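Local structure of flavodoxin (Streptococcus pneumoniae serotype 4, 5LJL) at residues I19-L32 / I133-A145. The protein binds FMN and probably serves as a low-potential electron donor to a number of redox enzymes. Residues are numbered along the deposited sequence; the frame is centred on the assembly and turned at random.
Sequences IADIVADKLRDLGL and IERLEQFAEELAA
Helices 15-29 and 130-146, the first and last of this flavodoxin-like alpha/beta fold, pack here side by side over one face of the parallel sheet. Their segments run in roughly the same direction, 45° apart, with axes 8.8 Å from each other at closest approach. Ala140 lies at the middle, and its small CB lets the backbones come near. Ala140 CB meets Lys26 CG at 3.8 Å. Leu27 CD2 lies 3.4 Å from Ala140 O. Toward one end, Leu136 crosses Ile19, Ile22 and Val23 at about right angles. Leu136 CD2 is 3.8 Å from Ile19 CG2. Val23 divides its branches: CG2 touches Leu136, and CG1, anti to the backbone N (chi1 173°), meets the edge of the Phe139 ring. At the other end, CD1 of Leu30 sits 3.7 Å from Ala144 CB. Charged groups lie along part of the outer side. The Lys26 chain bends about CB-CG and CG-CD, laying CE against Glu137 CG and bringing NZ within 3.5 Å of Glu141 OE2 in a salt bridge. A water donates to Ile22 O at 2.7 Å and, weakly, to Glu137 OE2. Beneath the pair, Ala24 and Leu27 rest on strands 4-9 and 33-38, Phe139 rests on strands 85-92 and 116-125, and Leu136 packs on Val122.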
loop_
_atom_site.group_PDB
_atom_site.type_symbol
_atom_site.label_atom_id
_atom_site.label_comp_id
_atom_site.label_asym_id
_atom_site.label_seq_id
_atom_site.Cartn_x
_atom_site.Cartn_y
_atom_site.Cartn_z
ATOM N N ILE A 19 -3.913 7.557 -5.448
ATOM C CA ILE A 19 -2.585 7.393 -4.826
ATOM C C ILE A 19 -1.927 6.111 -5.234
ATOM O O ILE A 19 -0.717 6.112 -5.531
ATOM C CB ILE A 19 -2.754 7.515 -3.305
ATOM C CG1 ILE A 19 -3.056 8.990 -2.908
ATOM C CG2 ILE A 19 -1.637 6.846 -2.523
ATOM C CD1 ILE A 19 -3.670 9.064 -1.488
ATOM N N ALA A 20 -2.678 5.002 -5.222
ATOM C CA ALA A 20 -2.167 3.705 -5.688
ATOM C C ALA A 20 -1.664 3.846 -7.134
ATOM O O ALA A 20 -0.614 3.309 -7.536
ATOM C CB ALA A 20 -3.289 2.661 -5.614
ATOM N N ASP A 21 -2.489 4.501 -7.942
ATOM C CA ASP A 21 -2.174 4.724 -9.351
ATOM C C ASP A 21 -0.928 5.568 -9.605
ATOM O O ASP A 21 -0.158 5.229 -10.550
ATOM C CB ASP A 21 -3.410 5.285 -10.072
ATOM C CG ASP A 21 -4.504 4.249 -10.271
ATOM O OD1 ASP A 21 -4.257 2.988 -10.284
ATOM O OD2 ASP A 21 -5.657 4.743 -10.466
ATOM N N ILE A 22 -0.702 6.586 -8.775
ATOM C CA ILE A 22 0.517 7.362 -8.860
ATOM C C ILE A 22 1.750 6.485 -8.624
ATOM O O ILE A 22 2.778 6.626 -9.315
ATOM C CB ILE A 22 0.466 8.557 -7.893
ATOM C CG1 ILE A 22 -0.587 9.548 -8.358
ATOM C CG2 ILE A 22 1.818 9.215 -7.622
ATOM C CD1 ILE A 22 -1.143 10.409 -7.257
ATOM N N VAL A 23 1.678 5.663 -7.569
ATOM C CA VAL A 23 2.795 4.776 -7.269
ATOM C C VAL A 23 3.036 3.764 -8.388
ATOM O O VAL A 23 4.172 3.609 -8.834
ATOM C CB VAL A 23 2.544 4.051 -5.924
ATOM C CG1 VAL A 23 3.606 3.000 -5.668
ATOM C CG2 VAL A 23 2.483 5.082 -4.763
ATOM N N ALA A 24 1.953 3.135 -8.887
ATOM C CA ALA A 24 2.006 2.176 -9.972
ATOM C C ALA A 24 2.649 2.785 -11.199
ATOM O O ALA A 24 3.465 2.130 -11.801
ATOM C CB ALA A 24 0.628 1.714 -10.369
ATOM N N ASP A 25 2.261 4.018 -11.536
ATOM C CA ASP A 25 2.758 4.672 -12.745
ATOM C C ASP A 25 4.257 4.933 -12.658
ATOM O O ASP A 25 4.990 4.719 -13.680
ATOM C CB ASP A 25 1.945 5.890 -13.076
ATOM C CG ASP A 25 0.551 5.531 -13.587
ATOM O OD1 ASP A 25 0.303 4.332 -13.911
ATOM O OD2 ASP A 25 -0.238 6.466 -13.654
ATOM N N LYS A 26 4.761 5.330 -11.485
ATOM C CA LYS A 26 6.221 5.578 -11.378
ATOM C C LYS A 26 6.943 4.214 -11.500
ATOM O O LYS A 26 7.943 4.079 -12.205
ATOM C CB LYS A 26 6.565 6.388 -10.133
ATOM C CG LYS A 26 8.069 6.533 -9.832
ATOM C CD LYS A 26 8.810 7.246 -10.928
ATOM C CE LYS A 26 8.413 8.755 -10.978
ATOM N NZ LYS A 26 9.237 9.551 -11.960
ATOM N N LEU A 27 6.461 3.182 -10.798
ATOM C CA LEU A 27 7.067 1.852 -10.900
ATOM C C LEU A 27 7.110 1.298 -12.336
ATOM O O LEU A 27 8.141 0.711 -12.729
ATOM C CB LEU A 27 6.471 0.844 -9.928
ATOM C CG LEU A 27 6.656 1.077 -8.441
ATOM C CD1 LEU A 27 5.847 0.034 -7.609
ATOM C CD2 LEU A 27 8.120 1.042 -8.029
ATOM N N ARG A 28 6.030 1.522 -13.083
ATOM C CA ARG A 28 6.025 1.115 -14.498
ATOM C C ARG A 28 7.057 1.894 -15.303
ATOM O O ARG A 28 7.826 1.295 -16.044
ATOM C CB ARG A 28 4.630 1.227 -15.110
ATOM C CG ARG A 28 3.672 0.200 -14.561
ATOM C CD ARG A 28 2.262 0.397 -15.121
ATOM N NE ARG A 28 1.355 -0.673 -14.730
ATOM C CZ ARG A 28 0.144 -0.504 -14.209
ATOM N NH1 ARG A 28 -0.363 0.702 -14.009
ATOM N NH2 ARG A 28 -0.570 -1.591 -13.879
ATOM N N ASP A 29 7.146 3.186 -15.058
ATOM C CA ASP A 29 8.126 4.039 -15.766
ATOM C C ASP A 29 9.538 3.608 -15.462
ATOM O O ASP A 29 10.427 3.875 -16.295
ATOM C CB ASP A 29 7.974 5.511 -15.384
ATOM C CG ASP A 29 6.753 6.205 -16.047
ATOM O OD1 ASP A 29 6.202 5.652 -17.046
ATOM O OD2 ASP A 29 6.419 7.324 -15.585
ATOM N N LEU A 30 9.778 3.020 -14.275
ATOM C CA LEU A 30 11.106 2.459 -13.885
ATOM C C LEU A 30 11.379 1.048 -14.387
ATOM O O LEU A 30 12.437 0.456 -14.163
ATOM C CB LEU A 30 11.303 2.573 -12.373
ATOM C CG LEU A 30 11.279 4.007 -11.819
ATOM C CD1 LEU A 30 11.277 4.046 -10.280
ATOM C CD2 LEU A 30 12.441 4.873 -12.312
ATOM N N GLY A 31 10.427 0.509 -15.105
ATOM C CA GLY A 31 10.626 -0.811 -15.690
ATOM C C GLY A 31 10.082 -1.996 -14.982
ATOM O O GLY A 31 10.320 -3.128 -15.418
ATOM N N LEU A 32 9.343 -1.800 -13.875
ATOM C CA LEU A 32 8.724 -2.956 -13.215
ATOM C C LEU A 32 7.393 -3.360 -13.923
ATOM O O LEU A 32 6.745 -2.535 -14.573
ATOM C CB LEU A 32 8.444 -2.693 -11.712
ATOM C CG LEU A 32 9.628 -2.542 -10.781
ATOM C CD1 LEU A 32 10.308 -1.188 -10.901
ATOM C CD2 LEU A 32 9.154 -2.761 -9.349
ATOM N N ILE A 133 2.234 13.954 -4.447
ATOM C CA ILE A 133 2.703 13.195 -5.611
ATOM C C ILE A 133 4.243 12.965 -5.576
ATOM O O ILE A 133 4.783 11.857 -5.815
ATOM C CB ILE A 133 2.237 13.916 -6.948
ATOM C CG1 ILE A 133 0.711 13.724 -7.105
ATOM C CG2 ILE A 133 2.965 13.327 -8.157
ATOM C CD1 ILE A 133 0.084 14.788 -7.990
ATOM N N GLU A 134 4.961 14.014 -5.280
ATOM C CA GLU A 134 6.440 13.919 -5.109
ATOM C C GLU A 134 6.830 12.882 -4.029
ATOM O O GLU A 134 7.717 12.080 -4.242
ATOM C CB GLU A 134 7.048 15.292 -4.784
ATOM C CG GLU A 134 8.526 15.374 -4.434
ATOM C CD GLU A 134 9.473 14.861 -5.520
ATOM O OE1 GLU A 134 10.615 14.495 -5.192
ATOM O OE2 GLU A 134 9.118 14.795 -6.686
ATOM N N ARG A 135 6.172 12.907 -2.883
ATOM C CA ARG A 135 6.490 11.986 -1.801
ATOM C C ARG A 135 6.218 10.538 -2.264
ATOM O O ARG A 135 6.982 9.589 -1.988
ATOM C CB ARG A 135 5.736 12.305 -0.509
ATOM C CG ARG A 135 6.380 13.421 0.328
ATOM C CD ARG A 135 5.609 13.755 1.627
ATOM N NE ARG A 135 6.491 14.595 2.459
ATOM C CZ ARG A 135 6.666 15.927 2.331
ATOM N NH1 ARG A 135 5.945 16.642 1.449
ATOM N NH2 ARG A 135 7.569 16.567 3.098
ATOM N N LEU A 136 5.074 10.345 -2.912
ATOM C CA LEU A 136 4.745 9.035 -3.448
ATOM C C LEU A 136 5.740 8.565 -4.475
ATOM O O LEU A 136 6.066 7.340 -4.616
ATOM C CB LEU A 136 3.348 9.062 -4.066
ATOM C CG LEU A 136 2.191 9.205 -3.093
ATOM C CD1 LEU A 136 0.900 9.681 -3.759
ATOM C CD2 LEU A 136 1.956 7.952 -2.243
ATOM N N GLU A 137 6.154 9.487 -5.331
ATOM C CA GLU A 137 7.197 9.150 -6.337
ATOM C C GLU A 137 8.543 8.777 -5.694
ATOM O O GLU A 137 9.159 7.758 -6.092
ATOM C CB GLU A 137 7.335 10.254 -7.390
ATOM C CG GLU A 137 6.117 10.296 -8.367
ATOM C CD GLU A 137 6.225 11.454 -9.343
ATOM O OE1 GLU A 137 7.133 12.287 -9.196
ATOM O OE2 GLU A 137 5.425 11.451 -10.288
ATOM N N GLN A 138 8.950 9.465 -4.633
ATOM C CA GLN A 138 10.180 9.122 -3.939
ATOM C C GLN A 138 10.090 7.752 -3.268
ATOM O O GLN A 138 11.055 6.960 -3.319
ATOM C CB GLN A 138 10.587 10.171 -2.949
ATOM C CG GLN A 138 10.933 11.521 -3.587
ATOM C CD GLN A 138 10.968 12.588 -2.529
ATOM O OE1 GLN A 138 10.053 12.755 -1.732
ATOM N NE2 GLN A 138 12.045 13.330 -2.522
ATOM N N PHE A 139 8.915 7.470 -2.679
ATOM C CA PHE A 139 8.601 6.098 -2.146
ATOM C C PHE A 139 8.777 5.022 -3.212
ATOM O O PHE A 139 9.462 4.041 -2.993
ATOM C CB PHE A 139 7.161 6.197 -1.598
ATOM C CG PHE A 139 6.496 4.915 -1.242
ATOM C CD1 PHE A 139 6.530 4.397 0.047
ATOM C CD2 PHE A 139 5.761 4.238 -2.198
ATOM C CE1 PHE A 139 5.815 3.243 0.354
ATOM C CE2 PHE A 139 5.088 3.084 -1.884
ATOM C CZ PHE A 139 5.107 2.585 -0.594
ATOM N N ALA A 140 8.146 5.171 -4.391
ATOM C CA ALA A 140 8.281 4.197 -5.465
ATOM C C ALA A 140 9.716 4.057 -5.927
ATOM O O ALA A 140 10.225 2.954 -6.135
ATOM C CB ALA A 140 7.364 4.623 -6.628
ATOM N N GLU A 141 10.419 5.193 -6.038
ATOM C CA GLU A 141 11.830 5.170 -6.547
ATOM C C GLU A 141 12.765 4.436 -5.534
ATOM O O GLU A 141 13.691 3.697 -5.938
ATOM C CB GLU A 141 12.319 6.603 -6.793
ATOM C CG GLU A 141 11.639 7.274 -7.972
ATOM C CD GLU A 141 11.516 8.771 -7.925
ATOM O OE1 GLU A 141 12.225 9.421 -7.147
ATOM O OE2 GLU A 141 10.778 9.340 -8.792
ATOM N N GLU A 142 12.514 4.594 -4.218
ATOM C CA GLU A 142 13.292 3.893 -3.199
ATOM C C GLU A 142 13.004 2.381 -3.243
ATOM O O GLU A 142 13.916 1.589 -3.179
ATOM C CB GLU A 142 13.071 4.507 -1.806
ATOM C CG GLU A 142 13.862 3.775 -0.728
ATOM C CD GLU A 142 13.868 4.425 0.614
ATOM O OE1 GLU A 142 13.005 5.287 0.823
ATOM O OE2 GLU A 142 14.818 4.126 1.407
ATOM N N LEU A 143 11.735 1.978 -3.387
ATOM C CA LEU A 143 11.451 0.549 -3.572
ATOM C C LEU A 143 12.101 -0.078 -4.792
ATOM O O LEU A 143 12.639 -1.206 -4.739
ATOM C CB LEU A 143 9.918 0.358 -3.645
ATOM C CG LEU A 143 9.092 0.704 -2.392
ATOM C CD1 LEU A 143 7.625 0.375 -2.676
ATOM C CD2 LEU A 143 9.587 -0.004 -1.140
ATOM N N ALA A 144 12.000 0.633 -5.915
ATOM C CA ALA A 144 12.691 0.236 -7.142
ATOM C C ALA A 144 14.211 0.087 -6.879
ATOM O O ALA A 144 14.842 -0.868 -7.345
ATOM C CB ALA A 144 12.410 1.197 -8.288
ATOM N N ALA A 145 14.824 1.035 -6.199
ATOM C CA ALA A 145 16.257 0.958 -5.928
ATOM C C ALA A 145 16.670 -0.376 -5.203
ATOM O O ALA A 145 17.779 -0.882 -5.388
ATOM C CB ALA A 145 16.708 2.161 -5.119
HETATM O O HOH W 1 3.529 8.610 -11.022
#